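Local coordinates for protein fusarinine C esterase sidJ (Aspergillus fumigatus, PDB 6GUP) that hydrolyses the ester bonds of the siderophore fusarinine C, yielding fusarinine and iron, but leaves triacetylfusarinine C intact, at residues L74-Q79 and L83-R88; C128-L133 and G262-M267. One frame throughout, in Å; residues are numbered along the deposited sequence.

Overall arrangement
Both contacts belong to the alpha/beta-hydrolase fold of this esterase, and both segments of contact 1 precede those of contact 2 in the sequence; their centres lie about 17 Å apart. Contact 1 is local, joining the short helix 75-78, which follows strand 67-72, to the start of helix 86-108. Contact 2 is long-range, setting helix 125-134 against the loop between helices 258-262 and 268-271. The two meet where helices 86-108 and 125-134 touch: Asp-87 OD1 and His-131 NE2 lie 2.7 Å apart, a probable hydrogen bond, and Leu-86 packs on His-131 and Cys-128. Helix 125-134 follows the probable nucleophile elbow around Ser-123; contact 2 covers another part of it, at Leu-130 and Leu-133.

Contact 1: L74-Q79 and L83-R88; sequences LTSSYQ and LGHLDR
Thr-75 CG2 lies over one face of the Arg-88 guanidinium, 3.6 Å from its plane and over its centre. A chi1 of -58° puts Thr-75 OG1 beside the backbone N and CG2 anti to it, which turns the methyl to the flat group while OG1 hydrogen-bonds to Glu-92 OE2. The two side chains cross at about a right angle, and a bend at chi3 (56°) lays the guanidinium over the threonine. At the guanidinium edge, Arg-88 NH2 donates to Ser-76 OG at 3.0 Å, nearly straight at 160° and almost in plane. Ser-76 OG also hydrogen-bonds to Asp-89 OD1 and sits 3.5 Å from His-85 CB; this is the tightly packed, buried part. A water in the guanidinium plane bridges the segments, accepting from Ser-76 N at 3.0 Å and from Arg-88 NE at 3.2 Å. The packing is looser toward Gln-79, which is partly exposed: its OE1 stays 4.5 Å from Arg-88 NH1, and its side chain packs on Leu-216 of the second subunit. Within the fold, the contact lies between the turn after strand 67-72 and the start of helix 86-108, where His-85 touches Arg-233 of helix 231-238.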
ATOM      1  N   LEU A  74      -0.086   5.576   3.468  1.00 37.91           N
ATOM      2  CA  LEU A  74       0.308   6.896   2.997  1.00 38.15           C
ATOM      3  C   LEU A  74       0.656   6.741   1.517  1.00 40.07           C
ATOM      4  O   LEU A  74       0.612   5.630   0.984  1.00 41.21           O
ATOM      5  CB  LEU A  74       1.524   7.389   3.790  1.00 36.81           C
ATOM      6  CG  LEU A  74       1.418   7.357   5.321  1.00 35.75           C
ATOM      7  CD1 LEU A  74       2.784   7.539   5.967  1.00 35.28           C
ATOM      8  CD2 LEU A  74       0.443   8.411   5.826  1.00 35.60           C
ATOM      9  N   THR A  75       0.996   7.842   0.853  1.00 41.32           N
ATOM     10  CA  THR A  75       1.542   7.776  -0.508  1.00 41.94           C
ATOM     11  C   THR A  75       2.935   7.135  -0.465  1.00 44.59           C
ATOM     12  O   THR A  75       3.310   6.394  -1.376  1.00 45.18           O
ATOM     13  CB  THR A  75       1.621   9.173  -1.161  1.00 44.84           C
ATOM     14  OG1 THR A  75       0.315   9.761  -1.191  1.00 43.98           O
ATOM     15  CG2 THR A  75       2.168   9.096  -2.593  1.00 45.66           C
ATOM     16  N   SER A  76       3.682   7.418   0.602  1.00 47.20           N
ATOM     17  CA  SER A  76       5.003   6.825   0.824  1.00 48.57           C
ATOM     18  C   SER A  76       4.989   5.316   1.111  1.00 47.41           C
ATOM     19  O   SER A  76       6.030   4.664   0.995  1.00 48.16           O
ATOM     20  CB  SER A  76       5.713   7.554   1.961  1.00 51.02           C
ATOM     21  OG  SER A  76       5.855   8.925   1.648  1.00 53.20           O
ATOM     22  N   SER A  77       3.834   4.775   1.505  1.00 45.49           N
ATOM     23  CA  SER A  77       3.628   3.321   1.556  1.00 47.03           C
ATOM     24  C   SER A  77       3.871   2.681   0.189  1.00 49.30           C
ATOM     25  O   SER A  77       4.495   1.624   0.097  1.00 51.53           O
ATOM     26  CB  SER A  77       2.209   2.977   2.025  1.00 46.27           C
ATOM     27  OG  SER A  77       1.895   3.623   3.247  1.00 47.01           O
ATOM     28  N   TYR A  78       3.382   3.340  -0.861  1.00 51.02           N
ATOM     29  CA  TYR A  78       3.518   2.863  -2.240  1.00 54.33           C
ATOM     30  C   TYR A  78       4.773   3.417  -2.937  1.00 56.64           C
ATOM     31  O   TYR A  78       5.361   2.734  -3.775  1.00 57.50           O
ATOM     32  CB  TYR A  78       2.248   3.196  -3.032  1.00 54.66           C
ATOM     33  CG  TYR A  78       0.973   2.715  -2.355  1.00 55.63           C
ATOM     34  CD1 TYR A  78       0.604   1.369  -2.389  1.00 55.00           C
ATOM     35  CD2 TYR A  78       0.143   3.604  -1.666  1.00 56.14           C
ATOM     36  CE1 TYR A  78      -0.553   0.921  -1.768  1.00 56.18           C
ATOM     37  CE2 TYR A  78      -1.018   3.164  -1.042  1.00 57.32           C
ATOM     38  CZ  TYR A  78      -1.363   1.823  -1.095  1.00 57.45           C
ATOM     39  OH  TYR A  78      -2.510   1.375  -0.482  1.00 58.35           O
ATOM     40  N   GLN A  79       5.188   4.635  -2.582  1.00 56.87           N
ATOM     41  CA  GLN A  79       6.429   5.227  -3.103  1.00 56.88           C
ATOM     42  C   GLN A  79       7.472   5.293  -1.983  1.00 56.59           C
ATOM     43  O   GLN A  79       7.788   6.367  -1.461  1.00 58.48           O
ATOM     44  CB  GLN A  79       6.170   6.620  -3.699  1.00 59.62           C
ATOM     45  CG  GLN A  79       4.886   6.740  -4.510  1.00 63.23           C
ATOM     46  CD  GLN A  79       4.813   8.016  -5.333  1.00 66.04           C
ATOM     47  OE1 GLN A  79       5.834   8.583  -5.731  1.00 66.86           O
ATOM     48  NE2 GLN A  79       3.596   8.473  -5.602  1.00 66.82           N
ATOM     49  N   LEU A  83      13.074  10.426  -1.859  1.00 83.14           N
ATOM     50  CA  LEU A  83      13.466  11.400  -0.826  1.00 83.88           C
ATOM     51  C   LEU A  83      12.478  12.566  -0.825  1.00 82.47           C
ATOM     52  O   LEU A  83      11.795  12.814  -1.824  1.00 84.65           O
ATOM     53  CB  LEU A  83      14.896  11.914  -1.086  1.00 81.67           C
ATOM     54  CG  LEU A  83      15.493  13.101  -0.306  1.00 82.24           C
ATOM     55  CD1 LEU A  83      15.773  12.763   1.154  1.00 80.73           C
ATOM     56  CD2 LEU A  83      16.773  13.574  -0.978  1.00 82.58           C
ATOM     57  N   GLY A  84      12.406  13.276   0.300  1.00 76.33           N
ATOM     58  CA  GLY A  84      11.541  14.445   0.441  1.00 69.45           C
ATOM     59  C   GLY A  84      10.100  14.024   0.635  1.00 65.79           C
ATOM     60  O   GLY A  84       9.192  14.611   0.043  1.00 66.66           O
ATOM     61  N   HIS A  85       9.904  13.003   1.470  1.00 57.32           N
ATOM     62  CA  HIS A  85       8.599  12.367   1.660  1.00 53.15           C
ATOM     63  C   HIS A  85       7.894  12.720   2.978  1.00 49.61           C
ATOM     64  O   HIS A  85       6.678  12.545   3.083  1.00 48.27           O
ATOM     65  CB  HIS A  85       8.739  10.842   1.528  1.00 53.19           C
ATOM     66  CG  HIS A  85       9.407  10.184   2.698  1.00 53.50           C
ATOM     67  ND1 HIS A  85      10.772  10.028   2.789  1.00 53.66           N
ATOM     68  CD2 HIS A  85       8.890   9.636   3.822  1.00 52.57           C
ATOM     69  CE1 HIS A  85      11.068   9.416   3.922  1.00 52.76           C
ATOM     70  NE2 HIS A  85       9.944   9.168   4.567  1.00 53.76           N
ATOM     71  N   LEU A  86       8.642  13.208   3.972  1.00 45.94           N
ATOM     72  CA  LEU A  86       8.083  13.454   5.309  1.00 43.27           C
ATOM     73  C   LEU A  86       7.012  14.550   5.365  1.00 42.26           C
ATOM     74  O   LEU A  86       6.093  14.458   6.181  1.00 40.55           O
ATOM     75  CB  LEU A  86       9.188  13.766   6.330  1.00 41.91           C
ATOM     76  CG  LEU A  86      10.066  12.619   6.846  1.00 42.16           C
ATOM     77  CD1 LEU A  86      11.002  13.136   7.929  1.00 42.80           C
ATOM     78  CD2 LEU A  86       9.234  11.464   7.390  1.00 40.39           C
ATOM     79  N   ASP A  87       7.129  15.576   4.521  1.00 43.11           N
ATOM     80  CA  ASP A  87       6.110  16.637   4.454  1.00 45.83           C
ATOM     81  C   ASP A  87       4.748  16.106   3.999  1.00 45.11           C
ATOM     82  O   ASP A  87       3.719  16.457   4.579  1.00 44.07           O
ATOM     83  CB  ASP A  87       6.550  17.786   3.527  1.00 51.57           C
ATOM     84  CG  ASP A  87       7.567  18.726   4.173  1.00 56.21           C
ATOM     85  OD1 ASP A  87       7.785  18.665   5.403  1.00 56.75           O
ATOM     86  OD2 ASP A  87       8.146  19.550   3.435  1.00 58.39           O
ATOM     87  N   ARG A  88       4.753  15.264   2.968  1.00 45.56           N
ATOM     88  CA  ARG A  88       3.527  14.645   2.455  1.00 45.47           C
ATOM     89  C   ARG A  88       2.951  13.613   3.433  1.00 40.72           C
ATOM     90  O   ARG A  88       1.733  13.538   3.607  1.00 36.72           O
ATOM     91  CB  ARG A  88       3.805  13.983   1.111  1.00 50.69           C
ATOM     92  CG  ARG A  88       2.569  13.523   0.347  1.00 56.96           C
ATOM     93  CD  ARG A  88       2.986  12.824  -0.934  1.00 65.65           C
ATOM     94  NE  ARG A  88       3.900  11.714  -0.645  1.00 72.76           N
ATOM     95  CZ  ARG A  88       4.845  11.240  -1.459  1.00 80.37           C
ATOM     96  NH1 ARG A  88       5.054  11.756  -2.672  1.00 83.21           N
ATOM     97  NH2 ARG A  88       5.603  10.226  -1.048  1.00 82.97           N
TER
HETATM   98  O   HOH W   1       2.989  10.022   1.931  1.00 46.20           O

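Contact 2: C128-L133 and G262-M267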
ATOM      1  N   CYS A 128       8.095  10.276  10.973  1.00 32.10           N
ATOM      2  CA  CYS A 128       6.815  10.957  10.731  1.00 33.36           C
ATOM      3  C   CYS A 128       6.241  11.609  11.993  1.00 34.42           C
ATOM      4  O   CYS A 128       5.657  12.690  11.917  1.00 34.44           O
ATOM      5  CB  CYS A 128       5.782   9.988  10.146  1.00 33.82           C
ATOM      6  SG  CYS A 128       6.362   9.041   8.721  1.00 38.08           S
ATOM      7  N   VAL A 129       6.421  10.955  13.142  1.00 33.41           N
ATOM      8  CA  VAL A 129       5.934  11.468  14.430  1.00 32.14           C
ATOM      9  C   VAL A 129       6.673  12.752  14.819  1.00 31.85           C
ATOM     10  O   VAL A 129       6.038  13.765  15.113  1.00 32.01           O
ATOM     11  CB  VAL A 129       6.055  10.407  15.557  1.00 31.30           C
ATOM     12  CG1 VAL A 129       5.654  10.986  16.912  1.00 30.68           C
ATOM     13  CG2 VAL A 129       5.196   9.188  15.239  1.00 30.41           C
ATOM     14  N   LEU A 130       8.006  12.706  14.814  1.00 31.42           N
ATOM     15  CA  LEU A 130       8.827  13.877  15.154  1.00 32.29           C
ATOM     16  C   LEU A 130       8.680  15.009  14.130  1.00 34.22           C
ATOM     17  O   LEU A 130       8.673  16.182  14.502  1.00 34.88           O
ATOM     18  CB  LEU A 130      10.307  13.486  15.306  1.00 31.94           C
ATOM     19  CG  LEU A 130      11.312  14.579  15.705  1.00 32.13           C
ATOM     20  CD1 LEU A 130      10.871  15.350  16.942  1.00 33.25           C
ATOM     21  CD2 LEU A 130      12.690  13.975  15.931  1.00 29.96           C
ATOM     22  N   HIS A 131       8.555  14.648  12.853  1.00 35.43           N
ATOM     23  CA  HIS A 131       8.339  15.622  11.773  1.00 35.41           C
ATOM     24  C   HIS A 131       6.967  16.299  11.899  1.00 33.33           C
ATOM     25  O   HIS A 131       6.851  17.507  11.696  1.00 33.30           O
ATOM     26  CB  HIS A 131       8.476  14.935  10.409  1.00 37.91           C
ATOM     27  CG  HIS A 131       8.693  15.872   9.264  1.00 41.91           C
ATOM     28  ND1 HIS A 131       9.949  16.172   8.780  1.00 44.54           N
ATOM     29  CD2 HIS A 131       7.818  16.541   8.478  1.00 45.24           C
ATOM     30  CE1 HIS A 131       9.837  16.999   7.756  1.00 46.61           C
ATOM     31  NE2 HIS A 131       8.555  17.238   7.551  1.00 46.96           N
ATOM     32  N   TYR A 132       5.943  15.517  12.243  1.00 32.58           N
ATOM     33  CA  TYR A 132       4.598  16.045  12.534  1.00 32.25           C
ATOM     34  C   TYR A 132       4.644  17.115  13.631  1.00 33.94           C
ATOM     35  O   TYR A 132       4.024  18.174  13.497  1.00 35.13           O
ATOM     36  CB  TYR A 132       3.650  14.905  12.948  1.00 31.96           C
ATOM     37  CG  TYR A 132       2.193  15.295  13.106  1.00 31.99           C
ATOM     38  CD1 TYR A 132       1.726  15.875  14.287  1.00 31.95           C
ATOM     39  CD2 TYR A 132       1.272  15.058  12.083  1.00 31.52           C
ATOM     40  CE1 TYR A 132       0.393  16.228  14.437  1.00 30.79           C
ATOM     41  CE2 TYR A 132      -0.066  15.406  12.225  1.00 31.12           C
ATOM     42  CZ  TYR A 132      -0.500  15.988  13.403  1.00 31.11           C
ATOM     43  OH  TYR A 132      -1.821  16.341  13.550  1.00 32.25           O
ATOM     44  N   LEU A 133       5.389  16.832  14.699  1.00 34.07           N
ATOM     45  CA  LEU A 133       5.460  17.713  15.871  1.00 34.48           C
ATOM     46  C   LEU A 133       6.407  18.909  15.727  1.00 35.41           C
ATOM     47  O   LEU A 133       6.147  19.960  16.311  1.00 35.95           O
ATOM     48  CB  LEU A 133       5.864  16.906  17.113  1.00 33.49           C
ATOM     49  CG  LEU A 133       4.880  15.830  17.577  1.00 33.36           C
ATOM     50  CD1 LEU A 133       5.497  14.995  18.691  1.00 34.15           C
ATOM     51  CD2 LEU A 133       3.565  16.452  18.025  1.00 33.43           C
ATOM     52  N   GLY A 262      17.931  20.742  18.862  1.00 37.82           N
ATOM     53  CA  GLY A 262      17.074  21.904  19.114  1.00 39.75           C
ATOM     54  C   GLY A 262      16.136  22.254  17.966  1.00 40.92           C
ATOM     55  O   GLY A 262      15.050  22.791  18.194  1.00 40.54           O
ATOM     56  N   LYS A 263      16.558  21.950  16.738  1.00 41.60           N
ATOM     57  CA  LYS A 263      15.739  22.167  15.538  1.00 41.37           C
ATOM     58  C   LYS A 263      14.630  21.129  15.340  1.00 39.04           C
ATOM     59  O   LYS A 263      13.702  21.376  14.568  1.00 38.66           O
ATOM     60  CB  LYS A 263      16.616  22.199  14.279  1.00 43.82           C
ATOM     61  CG  LYS A 263      17.751  23.210  14.340  1.00 50.07           C
ATOM     62  CD  LYS A 263      18.136  23.739  12.970  1.00 58.17           C
ATOM     63  CE  LYS A 263      19.370  24.624  13.058  1.00 65.40           C
ATOM     64  NZ  LYS A 263      19.435  25.614  11.949  1.00 69.53           N
ATOM     65  N   THR A 264      14.729  19.979  16.012  1.00 36.60           N
ATOM     66  CA  THR A 264      13.754  18.892  15.869  1.00 35.67           C
ATOM     67  C   THR A 264      13.023  18.623  17.189  1.00 35.49           C
ATOM     68  O   THR A 264      11.878  19.049  17.352  1.00 35.62           O
ATOM     69  CB  THR A 264      14.429  17.612  15.335  1.00 34.78           C
ATOM     70  OG1 THR A 264      15.500  17.227  16.206  1.00 34.73           O
ATOM     71  CG2 THR A 264      14.983  17.854  13.935  1.00 34.95           C
ATOM     72  N   PHE A 265      13.682  17.946  18.131  1.00 34.16           N
ATOM     73  CA  PHE A 265      13.092  17.688  19.455  1.00 34.05           C
ATOM     74  C   PHE A 265      12.772  18.991  20.192  1.00 35.43           C
ATOM     75  O   PHE A 265      11.725  19.103  20.833  1.00 35.38           O
ATOM     76  CB  PHE A 265      14.022  16.834  20.323  1.00 32.83           C
ATOM     77  CG  PHE A 265      14.105  15.396  19.900  1.00 32.30           C
ATOM     78  CD1 PHE A 265      13.181  14.465  20.363  1.00 30.87           C
ATOM     79  CD2 PHE A 265      15.119  14.965  19.051  1.00 32.84           C
ATOM     80  CE1 PHE A 265      13.260  13.134  19.981  1.00 31.61           C
ATOM     81  CE2 PHE A 265      15.204  13.635  18.664  1.00 32.76           C
ATOM     82  CZ  PHE A 265      14.273  12.718  19.129  1.00 32.24           C
ATOM     83  N   GLY A 266      13.676  19.965  20.086  1.00 36.86           N
ATOM     84  CA  GLY A 266      13.489  21.288  20.683  1.00 37.45           C
ATOM     85  C   GLY A 266      12.335  22.109  20.130  1.00 38.45           C
ATOM     86  O   GLY A 266      11.812  22.980  20.825  1.00 40.30           O
ATOM     87  N   MET A 267      11.938  21.841  18.885  1.00 37.29           N
ATOM     88  CA  MET A 267      10.778  22.508  18.276  1.00 37.36           C
ATOM     89  C   MET A 267       9.417  21.891  18.638  1.00 36.77           C
ATOM     90  O   MET A 267       8.385  22.437  18.243  1.00 38.43           O
ATOM     91  CB  MET A 267      10.937  22.568  16.748  1.00 37.52           C
ATOM     92  CG  MET A 267      12.070  23.464  16.269  1.00 41.12           C
ATOM     93  SD  MET A 267      11.932  25.197  16.767  1.00 45.18           S
ATOM     94  CE  MET A 267      10.424  25.690  15.935  1.00 48.41           C
TER
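Leu-130 pushes one methyl onto the face of the Phe-265 ring: CD2 stands 3.9 Å from the ring centroid and 18° off its normal, a CH-pi contact displaced toward the rim, with CE2 the nearest ring atom at 3.7 Å. The leucine extends from its helix with CG anti to the backbone N (chi1 -178°), and its two methyls then divide the work. While CD2 takes the ring, CD1 rests against the backbone of Thr-264, 3.9 Å from the carbonyl O. CD2 also lies 4.1 Å from Thr-264 CB, so this one branch fills the angle between the threonine and the phenylalanine. The CB of Phe-265 starts away from the helix; with CG set beside the backbone N, the ring swings round to meet the leucine, and the two side chains cross at about a right angle. In the alpha/beta-hydrolase fold, helix 125-134 is the one that follows the probable nucleophile elbow, and here its flank is covered by the loop between helices 258-262 and 268-271. Phe-265 reaches beyond the loop to stack on Trp-302 and to touch Met-162 of strand 159-163, so the ring is shared between sheet and helices. Thr-264 OG1 makes a weak hydrogen bond to Leu-261 O. Further along, the chains merely pass close, Leu-133 O lying 3.9 Å from Met-267 O with no hydrogen bond between the two segments here. The side chain of Leu-133 packs on Leu-274 and Ala-160.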